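Glycosyl hydrolases family 2, sugar binding domain protein (Bacteroides uniformis str. 3978 T3 ii, PDB 6D1P) probably hydrolyses O-glycosidic bonds as a beta-glucuronidase of glycoside hydrolase family 2, made by a bacterium of the human gut. Local coordinates at residues P70-A75 / N185-L190; G105-E110 / V194-T199; R306-E311 / S419-G424; N359-G364 / L381-E386. All blocks are in the same frame, centred on the assembly; numbering follows the deposited sequence.

In the fold
Interactions 1 and 2 come first along the chain, with alternating segments inside the sugar binding domain; their centres lie 23 Å apart, and 185-190 leads almost directly into strand 194-199. Interactions 3 and 4 come later, interaction 4 nested in the loop that interaction 3 closes; both reach the sheet of the TIM barrel. Their centres are 10 Å apart, and strands 382-386 and 420-432 are parallel neighbours, joined by the probable hydrogen bond from I421 N to V383 O (3.0 Å). Interaction 1 lies nearer to interaction 4 (nearest atoms about 10 Å apart) than interaction 2 does (about 16 Å), so of these two contacts the loop pair is the one closer to the barrel strands.

Interaction 1. Residues P70-A75 / N185-L190; sequences PHCFNA and NLYGGL
F73 lays its ring over the glycine pair G188-G189. CB starts 3.7 Å from G188 O, the same oxygen that accepts the F73 N-H (2.8 Å). CG, set opposite the carbonyl carbon by a chi1 of -66°, rides over G188 C at 3.6 Å. Along one side of the ring CD2 meets G188 CA; along the other CE1 reaches G189 CA at 3.4 Å. At the tip, CZ is 3.9 Å from G189 N, the atom of that peptide lying over the ring centre. The lack of a side chain at G188 lets the ring come so close, since a beta carbon there would collide with CD2. Replacing F73 by an alanine would probably leave this peptide face without its cover and open a gap above both glycines. Beyond the ring, H71 N donates to L190 O, and N74 OD1 takes the G188 N-H nearly along its C=O axis (3.3 Å). C72 SG sits obliquely against the Y187 ring, 3.6 Å from CD1. Outside the pair, N74 ND2 bonds D77 of a potassium site and Y187 OH bonds D333 of a sodium site. The geometry is that of a buried contact between two loops of the sugar binding domain, running roughly antiparallel (152°) and meeting the TIM barrel through Y187.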
loop_
_atom_site.group_PDB
_atom_site.type_symbol
_atom_site.label_atom_id
_atom_site.label_comp_id
_atom_site.label_asym_id
_atom_site.label_seq_id
_atom_site.Cartn_x
_atom_site.Cartn_y
_atom_site.Cartn_z
ATOM N N PRO A 70 20.095 -6.638 3.674
ATOM C CA PRO A 70 18.990 -6.021 4.420
ATOM C C PRO A 70 17.948 -5.365 3.519
ATOM O O PRO A 70 18.239 -4.980 2.389
ATOM C CB PRO A 70 19.688 -4.970 5.281
ATOM C CG PRO A 70 20.917 -4.634 4.542
ATOM C CD PRO A 70 21.360 -5.908 3.867
ATOM N N HIS A 71 16.737 -5.228 4.047
ATOM C CA HIS A 71 15.592 -4.807 3.262
ATOM C C HIS A 71 14.681 -3.930 4.108
ATOM O O HIS A 71 14.536 -4.134 5.321
ATOM C CB HIS A 71 14.833 -6.018 2.743
ATOM C CG HIS A 71 13.533 -5.669 2.104
ATOM N ND1 HIS A 71 12.340 -5.683 2.798
ATOM C CD2 HIS A 71 13.241 -5.262 0.846
ATOM C CE1 HIS A 71 11.366 -5.318 1.983
ATOM N NE2 HIS A 71 11.887 -5.056 0.796
ATOM N N CYS A 72 14.042 -2.963 3.455
ATOM C CA CYS A 72 13.228 -1.999 4.176
ATOM C C CYS A 72 11.904 -1.774 3.453
ATOM O O CYS A 72 11.891 -1.590 2.233
ATOM C CB CYS A 72 13.997 -0.679 4.329
ATOM S SG CYS A 72 13.062 0.630 5.108
ATOM N N PHE A 73 10.798 -1.775 4.221
ATOM C CA PHE A 73 9.472 -1.517 3.656
ATOM C C PHE A 73 9.432 -0.212 2.870
ATOM O O PHE A 73 8.609 -0.053 1.968
ATOM C CB PHE A 73 8.397 -1.410 4.753
ATOM C CG PHE A 73 8.131 -2.682 5.524
ATOM C CD1 PHE A 73 8.866 -3.837 5.305
ATOM C CD2 PHE A 73 7.133 -2.699 6.486
ATOM C CE1 PHE A 73 8.608 -4.986 6.025
ATOM C CE2 PHE A 73 6.862 -3.836 7.214
ATOM C CZ PHE A 73 7.602 -4.986 6.993
ATOM N N ASN A 74 10.279 0.751 3.223
ATOM C CA ASN A 74 10.072 2.122 2.787
ATOM C C ASN A 74 11.240 2.621 1.944
ATOM O O ASN A 74 11.482 3.833 1.859
ATOM C CB ASN A 74 9.830 3.020 4.001
ATOM C CG ASN A 74 8.853 2.406 4.993
ATOM O OD1 ASN A 74 9.263 1.911 6.039
ATOM N ND2 ASN A 74 7.549 2.434 4.666
ATOM N N ALA A 75 11.956 1.675 1.312
ATOM C CA ALA A 75 13.078 1.992 0.439
ATOM C C ALA A 75 12.732 3.092 -0.558
ATOM O O ALA A 75 13.579 3.926 -0.890
ATOM C CB ALA A 75 13.534 0.726 -0.298
ATOM N N ASN A 185 11.337 8.702 9.881
ATOM C CA ASN A 185 10.435 7.571 9.643
ATOM C C ASN A 185 10.692 6.487 10.676
ATOM O O ASN A 185 11.845 6.236 11.040
ATOM C CB ASN A 185 10.608 6.970 8.248
ATOM C CG ASN A 185 10.328 7.964 7.131
ATOM O OD1 ASN A 185 11.253 8.412 6.435
ATOM N ND2 ASN A 185 9.055 8.286 6.928
ATOM N N LEU A 186 9.609 5.869 11.166
ATOM C CA LEU A 186 9.672 4.612 11.915
ATOM C C LEU A 186 9.666 3.505 10.872
ATOM O O LEU A 186 8.615 2.969 10.498
ATOM C CB LEU A 186 8.512 4.469 12.895
ATOM C CG LEU A 186 8.573 5.125 14.287
ATOM C CD1 LEU A 186 8.902 6.614 14.227
ATOM C CD2 LEU A 186 7.254 4.906 15.059
ATOM N N TYR A 187 10.866 3.160 10.409
ATOM C CA TYR A 187 11.044 2.251 9.290
ATOM C C TYR A 187 10.600 0.830 9.636
ATOM O O TYR A 187 10.655 0.398 10.783
ATOM C CB TYR A 187 12.512 2.251 8.866
ATOM C CG TYR A 187 12.900 3.400 7.969
ATOM C CD1 TYR A 187 12.176 3.669 6.816
ATOM C CD2 TYR A 187 13.986 4.223 8.277
ATOM C CE1 TYR A 187 12.527 4.708 5.973
ATOM C CE2 TYR A 187 14.356 5.280 7.435
ATOM C CZ TYR A 187 13.608 5.516 6.283
ATOM O OH TYR A 187 13.933 6.543 5.416
ATOM N N GLY A 188 10.180 0.093 8.614
ATOM C CA GLY A 188 9.772 -1.293 8.776
ATOM C C GLY A 188 10.696 -2.242 8.032
ATOM O O GLY A 188 11.283 -1.887 7.008
ATOM N N GLY A 189 10.823 -3.461 8.567
ATOM C CA GLY A 189 11.458 -4.569 7.877
ATOM C C GLY A 189 12.775 -4.984 8.517
ATOM O O GLY A 189 13.179 -4.488 9.571
ATOM N N LEU A 190 13.447 -5.926 7.845
ATOM C CA LEU A 190 14.726 -6.482 8.300
ATOM C C LEU A 190 15.855 -5.649 7.701
ATOM O O LEU A 190 16.616 -6.065 6.823
ATOM C CB LEU A 190 14.828 -7.957 7.923
ATOM C CG LEU A 190 13.712 -8.825 8.533
ATOM C CD1 LEU A 190 13.603 -10.167 7.836
ATOM C CD2 LEU A 190 13.916 -9.014 10.048
#

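Interaction 2. Residues G105-E110 / V194-T199; sequences GRTCLE and VNLVYT
Six backbone hydrogen bonds tie R106, C108 and E110 to T199, V197 and N195, two to each pair, making a regular antiparallel ladder in a four-stranded sheet of the sugar binding domain. E110 N to N195 O and the return bond from N195 N to E110 O both measure 2.8 Å, the former nearly straight at 172°. T107-Y198 and L109-L196 are the non-hydrogen-bonded pairs between them. The strand axes approach to 4.6 Å, with directions 163° apart. On the face bearing E110, N195 and V197, the E110 carboxylate crosses the N195 amide and comes within 4.0 Å of V197 CG2 through OE1. Outside the pair, K28 forms a salt bridge with OE1 and the backbone N of I23 bonds OE2, while N195 ND2 bonds E112. R106 leans off the ladder to a salt bridge with D140. Strands 28-30 and 137-140 flank this pair, so both segments are central in the sheet. On the face of T107, L109, L196 and Y198 the contacts are mainly packing. L196 CG stands anti to its N (chi1 -178°), which lets CD1 reach between T107 CG2, at 3.6 Å, and L109 CD2, at 4.0 Å. Beside it T107 and Y198 run in the same direction, with T107 OG1 at the ring edge, in plane, 3.5 Å from Y198 CD1.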
loop_
_atom_site.group_PDB
_atom_site.type_symbol
_atom_site.label_atom_id
_atom_site.label_comp_id
_atom_site.label_asym_id
_atom_site.label_seq_id
_atom_site.Cartn_x
_atom_site.Cartn_y
_atom_site.Cartn_z
ATOM N N GLY A 105 24.896 -28.408 20.508
ATOM C CA GLY A 105 25.050 -26.995 20.254
ATOM C C GLY A 105 23.700 -26.325 20.097
ATOM O O GLY A 105 22.658 -26.972 19.961
ATOM N N ARG A 106 23.719 -24.997 20.123
ATOM C CA ARG A 106 22.501 -24.210 20.029
ATOM C C ARG A 106 22.556 -23.310 18.804
ATOM O O ARG A 106 23.619 -22.789 18.445
ATOM C CB ARG A 106 22.282 -23.408 21.311
ATOM C CG ARG A 106 22.257 -24.305 22.535
ATOM C CD ARG A 106 21.373 -23.763 23.632
ATOM N NE ARG A 106 19.974 -23.657 23.228
ATOM C CZ ARG A 106 19.116 -24.674 23.204
ATOM N NH1 ARG A 106 19.512 -25.892 23.540
ATOM N NH2 ARG A 106 17.856 -24.475 22.834
ATOM N N THR A 107 21.408 -23.162 18.144
ATOM C CA THR A 107 21.305 -22.418 16.896
ATOM C C THR A 107 20.367 -21.241 17.102
ATOM O O THR A 107 19.221 -21.423 17.525
ATOM C CB THR A 107 20.791 -23.290 15.736
ATOM O OG1 THR A 107 21.620 -24.445 15.578
ATOM C CG2 THR A 107 20.824 -22.499 14.436
ATOM N N CYS A 108 20.851 -20.045 16.781
ATOM C CA CYS A 108 20.087 -18.819 16.944
ATOM C C CYS A 108 20.079 -18.007 15.662
ATOM O O CYS A 108 21.096 -17.905 14.962
ATOM C CB CYS A 108 20.656 -17.955 18.066
ATOM S SG CYS A 108 20.357 -18.648 19.679
ATOM N N LEU A 109 18.927 -17.420 15.369
ATOM C CA LEU A 109 18.870 -16.298 14.452
ATOM C C LEU A 109 19.137 -15.039 15.261
ATOM O O LEU A 109 18.493 -14.803 16.289
ATOM C CB LEU A 109 17.518 -16.223 13.761
ATOM C CG LEU A 109 17.237 -17.427 12.867
ATOM C CD1 LEU A 109 15.835 -17.338 12.300
ATOM C CD2 LEU A 109 18.260 -17.480 11.746
ATOM N N GLU A 110 20.117 -14.269 14.827
ATOM C CA GLU A 110 20.500 -13.033 15.479
ATOM C C GLU A 110 20.013 -11.870 14.632
ATOM O O GLU A 110 20.203 -11.870 13.409
ATOM C CB GLU A 110 22.018 -12.956 15.644
ATOM C CG GLU A 110 22.505 -13.067 17.055
ATOM C CD GLU A 110 23.944 -12.613 17.182
ATOM O OE1 GLU A 110 24.503 -12.142 16.164
ATOM O OE2 GLU A 110 24.503 -12.708 18.289
ATOM N N VAL A 194 20.563 -10.072 9.479
ATOM C CA VAL A 194 20.179 -11.248 10.241
ATOM C C VAL A 194 21.295 -12.271 10.087
ATOM O O VAL A 194 21.809 -12.477 8.981
ATOM C CB VAL A 194 18.824 -11.813 9.766
ATOM C CG1 VAL A 194 18.412 -12.982 10.624
ATOM C CG2 VAL A 194 17.768 -10.730 9.822
ATOM N N ASN A 195 21.676 -12.896 11.203
ATOM C CA ASN A 195 22.790 -13.831 11.259
ATOM C C ASN A 195 22.321 -15.189 11.749
ATOM O O ASN A 195 21.522 -15.279 12.685
ATOM C CB ASN A 195 23.898 -13.315 12.186
ATOM C CG ASN A 195 24.360 -11.940 11.807
ATOM O OD1 ASN A 195 24.663 -11.678 10.635
ATOM N ND2 ASN A 195 24.392 -11.035 12.779
ATOM N N LEU A 196 22.816 -16.244 11.108
ATOM C CA LEU A 196 22.709 -17.601 11.632
ATOM C C LEU A 196 23.944 -17.894 12.478
ATOM O O LEU A 196 25.077 -17.696 12.017
ATOM C CB LEU A 196 22.588 -18.607 10.485
ATOM C CG LEU A 196 22.411 -20.070 10.874
ATOM C CD1 LEU A 196 21.109 -20.265 11.638
ATOM C CD2 LEU A 196 22.450 -20.935 9.618
ATOM N N VAL A 197 23.736 -18.325 13.722
ATOM C CA VAL A 197 24.832 -18.392 14.688
ATOM C C VAL A 197 24.747 -19.688 15.484
ATOM O O VAL A 197 23.693 -20.024 16.040
ATOM C CB VAL A 197 24.839 -17.177 15.639
ATOM C CG1 VAL A 197 26.026 -17.251 16.603
ATOM C CG2 VAL A 197 24.882 -15.877 14.847
ATOM N N TYR A 198 25.867 -20.405 15.541
ATOM C CA TYR A 198 26.003 -21.648 16.288
ATOM C C TYR A 198 26.934 -21.445 17.479
ATOM O O TYR A 198 27.971 -20.778 17.361
ATOM C CB TYR A 198 26.577 -22.764 15.409
ATOM C CG TYR A 198 25.908 -23.001 14.074
ATOM C CD1 TYR A 198 24.637 -23.534 14.003
ATOM C CD2 TYR A 198 26.579 -22.749 12.881
ATOM C CE1 TYR A 198 24.025 -23.786 12.786
ATOM C CE2 TYR A 198 25.975 -23.001 11.651
ATOM C CZ TYR A 198 24.694 -23.522 11.617
ATOM O OH TYR A 198 24.067 -23.785 10.415
ATOM N N THR A 199 26.577 -22.031 18.616
ATOM C CA THR A 199 27.389 -21.982 19.825
ATOM C C THR A 199 27.339 -23.337 20.511
ATOM O O THR A 199 26.394 -24.110 20.306
ATOM C CB THR A 199 26.922 -20.900 20.813
ATOM O OG1 THR A 199 25.533 -21.081 21.107
ATOM C CG2 THR A 199 27.146 -19.522 20.254
#

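Interaction 3. Residues R306-E311 / S419-G424; sequences RHFRFE and SVILWG
The N-terminal end of barrel strand 420-432 is covered by the short strand 308-310, whose F308 and F310 pack on I421 and L422. No backbone ladder joins the two: their axes stay 9.6 Å apart and differ in direction by 44°, so the contact is made by side chains. I421 CG2 stands over the centre of the F308 ring, 3.7 Å from the centroid and only 9° off the normal, a CH-pi contact. The other branch of I421 turns to F310: with CG1 placed between backbone N and carbonyl carbon (chi1 56°), CD1 comes to 4.0 Å from F310 CZ. L422 approaches the F310 ring end from the opposite direction, CD2 lying 3.9 Å from CE2, obliquely to the ring. A serine in place of F308 would probably leave the I421 methyl without the ring face it packs on and open a gap between the strands. At the upstream end R306 NH2 makes a weak hydrogen bond to V420 O (3.2 Å), an oxygen also held by R461, while R306 NE bonds P418 O. Strand 316-318 pairs antiparallel with 308-310 and places F316 against F308, F310 and I421; on the barrel side, strand 382-386 adds L382 beside I421 and W384 beside L422.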
loop_
_atom_site.group_PDB
_atom_site.type_symbol
_atom_site.label_atom_id
_atom_site.label_comp_id
_atom_site.label_asym_id
_atom_site.label_seq_id
_atom_site.Cartn_x
_atom_site.Cartn_y
_atom_site.Cartn_z
ATOM N N ARG A 306 40.677 5.553 27.964
ATOM C CA ARG A 306 40.478 6.983 27.804
ATOM C C ARG A 306 39.873 7.530 29.084
ATOM O O ARG A 306 39.247 6.806 29.858
ATOM C CB ARG A 306 39.591 7.301 26.601
ATOM C CG ARG A 306 38.361 6.405 26.507
ATOM C CD ARG A 306 37.130 7.223 26.292
ATOM N NE ARG A 306 35.907 6.432 26.386
ATOM C CZ ARG A 306 35.391 5.966 27.521
ATOM N NH1 ARG A 306 36.011 6.172 28.676
ATOM N NH2 ARG A 306 34.254 5.288 27.508
ATOM N N HIS A 307 40.079 8.820 29.299
ATOM C CA HIS A 307 39.569 9.490 30.479
ATOM C C HIS A 307 38.899 10.766 30.018
ATOM O O HIS A 307 39.455 11.502 29.194
ATOM C CB HIS A 307 40.687 9.806 31.493
ATOM C CG HIS A 307 40.231 10.640 32.650
ATOM N ND1 HIS A 307 39.946 11.986 32.532
ATOM C CD2 HIS A 307 40.001 10.317 33.945
ATOM C CE1 HIS A 307 39.561 12.453 33.707
ATOM N NE2 HIS A 307 39.581 11.461 34.580
ATOM N N PHE A 308 37.711 11.029 30.553
ATOM C CA PHE A 308 36.973 12.192 30.104
ATOM C C PHE A 308 36.180 12.742 31.270
ATOM O O PHE A 308 35.910 12.044 32.247
ATOM C CB PHE A 308 36.062 11.867 28.906
ATOM C CG PHE A 308 34.916 10.956 29.237
ATOM C CD1 PHE A 308 33.668 11.478 29.564
ATOM C CD2 PHE A 308 35.075 9.577 29.205
ATOM C CE1 PHE A 308 32.585 10.635 29.855
ATOM C CE2 PHE A 308 34.013 8.729 29.503
ATOM C CZ PHE A 308 32.760 9.261 29.822
ATOM N N ARG A 309 35.798 14.006 31.134
ATOM C CA ARG A 309 35.239 14.772 32.234
ATOM C C ARG A 309 34.473 15.942 31.644
ATOM O O ARG A 309 34.991 16.654 30.776
ATOM C CB ARG A 309 36.374 15.251 33.178
ATOM C CG ARG A 309 36.029 16.404 34.114
ATOM C CD ARG A 309 37.146 16.644 35.169
ATOM N NE ARG A 309 38.294 17.406 34.667
ATOM C CZ ARG A 309 38.357 18.734 34.673
ATOM N NH1 ARG A 309 37.338 19.436 35.152
ATOM N NH2 ARG A 309 39.427 19.360 34.197
ATOM N N PHE A 310 33.238 16.117 32.089
ATOM C CA PHE A 310 32.469 17.315 31.800
ATOM C C PHE A 310 32.563 18.219 33.016
ATOM O O PHE A 310 32.105 17.847 34.105
ATOM C CB PHE A 310 31.012 16.982 31.481
ATOM C CG PHE A 310 30.832 16.216 30.201
ATOM C CD1 PHE A 310 30.648 16.888 28.998
ATOM C CD2 PHE A 310 30.860 14.834 30.198
ATOM C CE1 PHE A 310 30.497 16.196 27.812
ATOM C CE2 PHE A 310 30.694 14.129 29.013
ATOM C CZ PHE A 310 30.521 14.811 27.821
ATOM N N GLU A 311 33.170 19.394 32.835
ATOM C CA GLU A 311 33.414 20.301 33.950
ATOM C C GLU A 311 32.157 21.109 34.239
ATOM O O GLU A 311 31.514 21.634 33.320
ATOM C CB GLU A 311 34.602 21.232 33.652
ATOM C CG GLU A 311 35.205 21.956 34.884
ATOM C CD GLU A 311 36.564 22.637 34.603
ATOM O OE1 GLU A 311 36.685 23.441 33.647
ATOM O OE2 GLU A 311 37.530 22.369 35.352
ATOM N N SER A 419 34.344 4.642 22.129
ATOM C CA SER A 419 33.844 5.863 21.505
ATOM C C SER A 419 32.677 6.474 22.272
ATOM O O SER A 419 32.433 7.680 22.149
ATOM C CB SER A 419 33.436 5.598 20.049
ATOM O OG SER A 419 32.351 4.687 19.972
ATOM N N VAL A 420 31.968 5.686 23.072
ATOM C CA VAL A 420 30.721 6.130 23.687
ATOM C C VAL A 420 31.011 6.805 25.019
ATOM O O VAL A 420 31.558 6.185 25.937
ATOM C CB VAL A 420 29.749 4.959 23.885
ATOM C CG1 VAL A 420 28.571 5.416 24.719
ATOM C CG2 VAL A 420 29.283 4.414 22.518
ATOM N N ILE A 421 30.603 8.062 25.139
ATOM C CA ILE A 421 30.715 8.776 26.401
ATOM C C ILE A 421 29.369 9.225 26.955
ATOM O O ILE A 421 29.289 9.549 28.150
ATOM C CB ILE A 421 31.665 9.982 26.262
ATOM C CG1 ILE A 421 31.197 10.885 25.138
ATOM C CG2 ILE A 421 33.056 9.516 25.959
ATOM C CD1 ILE A 421 31.899 12.176 25.089
ATOM N N LEU A 422 28.298 9.248 26.162
ATOM C CA LEU A 422 27.021 9.746 26.639
ATOM C C LEU A 422 25.912 8.778 26.275
ATOM O O LEU A 422 25.763 8.416 25.106
ATOM C CB LEU A 422 26.712 11.133 26.069
ATOM C CG LEU A 422 27.552 12.275 26.644
ATOM C CD1 LEU A 422 27.382 13.534 25.823
ATOM C CD2 LEU A 422 27.230 12.534 28.117
ATOM N N TRP A 423 25.159 8.344 27.290
ATOM C CA TRP A 423 23.879 7.678 27.097
ATOM C C TRP A 423 22.777 8.725 27.181
ATOM O O TRP A 423 22.607 9.364 28.227
ATOM C CB TRP A 423 23.640 6.605 28.154
ATOM C CG TRP A 423 24.664 5.515 28.258
ATOM C CD1 TRP A 423 25.311 5.114 29.390
ATOM C CD2 TRP A 423 25.137 4.663 27.204
ATOM N NE1 TRP A 423 26.160 4.070 29.105
ATOM C CE2 TRP A 423 26.069 3.773 27.773
ATOM C CE3 TRP A 423 24.856 4.561 25.838
ATOM C CZ2 TRP A 423 26.737 2.807 27.018
ATOM C CZ3 TRP A 423 25.507 3.597 25.093
ATOM C CH2 TRP A 423 26.432 2.729 25.681
ATOM N N GLY A 424 22.033 8.907 26.094
ATOM C CA GLY A 424 20.885 9.809 26.102
ATOM C C GLY A 424 19.609 9.096 26.530
ATOM O O GLY A 424 19.370 7.951 26.166
#

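Interaction 4. Residues N359-G364 / L381-E386; sequences NFIRLG and LLVWEE
R362 grips E386 side-on with two nitrogens, both on one oxygen: NE lies 2.8 Å from OE1 and NH2 3.1 Å from the same atom. OE1 and the guanidinium are nearly coplanar, but the carboxylate is turned 53° against that plane, so NE meets OE1 from above the carboxylate while NH2 meets the syn lone pair of OE1. A weak bond from NH2 to OE2 adds to the salt bridge. What brings the guanidinium there is an extended chain, CG anti to the backbone N (chi1 177°), running alongside W384; its CD lies over the five-membered ring, 3.5 Å from the centroid and 10° off the normal. W384 NE1 also gives a weak bond to E386 OE1, so the indole both supports the arginine stem and touches its partner.

The next shell is a parallel ladder. N359 O accepts from L382 N, I361 N donates to L382 O at 2.8 Å, I361 O accepts from W384 N, and L363 N donates to W384 O. F360 CD1 comes edge-on to L382 O (3.2 Å). L363 CD1 packs on V383 CG1 at 3.8 Å. Past the ladder a water bridges E386 N and G364 O.

Further out, R362 NH1 has E512 and H329 as partners, and H365 holds E386 OE2. Strands 360-362 and 382-386 are the two strands of a beta-alpha-beta unit of the TIM barrel; helix 370-379 connects them and packs on L363 and V383, while strands 321-329 and 420-432 flank the pair in the sheet.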
loop_
_atom_site.group_PDB
_atom_site.type_symbol
_atom_site.label_atom_id
_atom_site.label_comp_id
_atom_site.label_asym_id
_atom_site.label_seq_id
_atom_site.Cartn_x
_atom_site.Cartn_y
_atom_site.Cartn_z
ATOM N N ASN A 359 34.821 15.072 15.249
ATOM C CA ASN A 359 35.357 14.112 16.203
ATOM C C ASN A 359 34.268 13.541 17.100
ATOM O O ASN A 359 34.579 12.801 18.035
ATOM C CB ASN A 359 36.490 14.734 17.049
ATOM C CG ASN A 359 36.046 15.962 17.866
ATOM O OD1 ASN A 359 34.857 16.231 18.053
ATOM N ND2 ASN A 359 37.029 16.704 18.375
ATOM N N PHE A 360 33.001 13.819 16.799
ATOM C CA PHE A 360 31.917 13.574 17.728
ATOM C C PHE A 360 30.637 13.374 16.928
ATOM O O PHE A 360 30.409 14.066 15.934
ATOM C CB PHE A 360 31.797 14.766 18.693
ATOM C CG PHE A 360 30.826 14.557 19.826
ATOM C CD1 PHE A 360 30.714 13.327 20.451
ATOM C CD2 PHE A 360 30.054 15.610 20.288
ATOM C CE1 PHE A 360 29.831 13.141 21.511
ATOM C CE2 PHE A 360 29.172 15.434 21.346
ATOM C CZ PHE A 360 29.055 14.196 21.954
ATOM N N ILE A 361 29.803 12.433 17.354
ATOM C CA ILE A 361 28.555 12.207 16.644
ATOM C C ILE A 361 27.493 11.727 17.626
ATOM O O ILE A 361 27.763 10.909 18.515
ATOM C CB ILE A 361 28.758 11.216 15.478
ATOM C CG1 ILE A 361 27.469 11.087 14.648
ATOM C CG2 ILE A 361 29.268 9.862 15.995
ATOM C CD1 ILE A 361 27.681 10.337 13.327
ATOM N N ARG A 362 26.287 12.269 17.469
ATOM C CA ARG A 362 25.085 11.760 18.112
ATOM C C ARG A 362 24.306 10.939 17.089
ATOM O O ARG A 362 23.986 11.435 16.008
ATOM C CB ARG A 362 24.236 12.912 18.661
ATOM C CG ARG A 362 22.898 12.517 19.299
ATOM C CD ARG A 362 22.306 13.734 20.016
ATOM N NE ARG A 362 20.896 13.605 20.407
ATOM C CZ ARG A 362 19.923 14.402 19.971
ATOM N NH1 ARG A 362 20.178 15.371 19.087
ATOM N NH2 ARG A 362 18.690 14.229 20.415
ATOM N N LEU A 363 24.000 9.691 17.439
ATOM C CA LEU A 363 23.516 8.696 16.478
ATOM C C LEU A 363 21.989 8.745 16.336
ATOM O O LEU A 363 21.281 7.768 16.582
ATOM C CB LEU A 363 23.980 7.305 16.901
ATOM C CG LEU A 363 25.501 7.110 16.991
ATOM C CD1 LEU A 363 25.839 5.698 17.445
ATOM C CD2 LEU A 363 26.168 7.417 15.651
ATOM N N GLY A 364 21.495 9.891 15.876
ATOM C CA GLY A 364 20.067 10.041 15.742
ATOM C C GLY A 364 19.392 9.893 17.093
ATOM O O GLY A 364 19.966 10.208 18.144
ATOM N N LEU A 381 35.774 8.680 16.590
ATOM C CA LEU A 381 34.610 9.538 16.755
ATOM C C LEU A 381 34.006 9.241 18.109
ATOM O O LEU A 381 33.620 8.098 18.377
ATOM C CB LEU A 381 33.570 9.302 15.652
ATOM C CG LEU A 381 33.973 9.710 14.237
ATOM C CD1 LEU A 381 32.839 9.399 13.242
ATOM C CD2 LEU A 381 34.344 11.185 14.177
ATOM N N LEU A 382 33.929 10.259 18.959
ATOM C CA LEU A 382 33.200 10.113 20.204
ATOM C C LEU A 382 31.700 10.029 19.908
ATOM O O LEU A 382 31.225 10.538 18.886
ATOM C CB LEU A 382 33.526 11.275 21.143
ATOM C CG LEU A 382 34.921 11.192 21.770
ATOM C CD1 LEU A 382 35.373 12.541 22.249
ATOM C CD2 LEU A 382 34.919 10.197 22.911
ATOM N N VAL A 383 30.951 9.393 20.819
ATOM C CA VAL A 383 29.570 8.993 20.556
ATOM C C VAL A 383 28.641 9.386 21.700
ATOM O O VAL A 383 28.955 9.156 22.878
ATOM C CB VAL A 383 29.455 7.481 20.306
ATOM C CG1 VAL A 383 27.991 7.091 20.182
ATOM C CG2 VAL A 383 30.250 7.085 19.059
ATOM N N TRP A 384 27.492 9.973 21.330
ATOM C CA TRP A 384 26.297 10.124 22.154
ATOM C C TRP A 384 25.237 9.233 21.517
ATOM O O TRP A 384 24.868 9.435 20.357
ATOM C CB TRP A 384 25.869 11.603 22.198
ATOM C CG TRP A 384 24.441 11.998 22.694
ATOM C CD1 TRP A 384 23.326 11.205 22.744
ATOM C CD2 TRP A 384 24.013 13.302 23.159
ATOM N NE1 TRP A 384 22.248 11.918 23.219
ATOM C CE2 TRP A 384 22.637 13.205 23.477
ATOM C CE3 TRP A 384 24.658 14.532 23.339
ATOM C CZ2 TRP A 384 21.895 14.295 23.968
ATOM C CZ3 TRP A 384 23.927 15.607 23.802
ATOM C CH2 TRP A 384 22.558 15.486 24.123
ATOM N N GLU A 385 24.767 8.234 22.252
ATOM C CA GLU A 385 23.717 7.351 21.760
ATOM C C GLU A 385 22.582 7.354 22.776
ATOM O O GLU A 385 22.834 7.251 23.983
ATOM C CB GLU A 385 24.261 5.930 21.541
ATOM C CG GLU A 385 23.519 5.121 20.486
ATOM C CD GLU A 385 24.028 3.685 20.369
ATOM O OE1 GLU A 385 23.806 3.053 19.308
ATOM O OE2 GLU A 385 24.644 3.177 21.344
ATOM N N GLU A 386 21.345 7.491 22.297
ATOM C CA GLU A 386 20.167 7.642 23.153
ATOM C C GLU A 386 19.097 6.623 22.788
ATOM O O GLU A 386 19.097 6.061 21.683
ATOM C CB GLU A 386 19.549 9.047 23.048
ATOM C CG GLU A 386 18.894 9.367 21.704
ATOM C CD GLU A 386 18.698 10.862 21.494
ATOM O OE1 GLU A 386 19.580 11.659 21.937
ATOM O OE2 GLU A 386 17.685 11.244 20.864
HETATM O O HOH W 1 21.291 7.920 19.393
#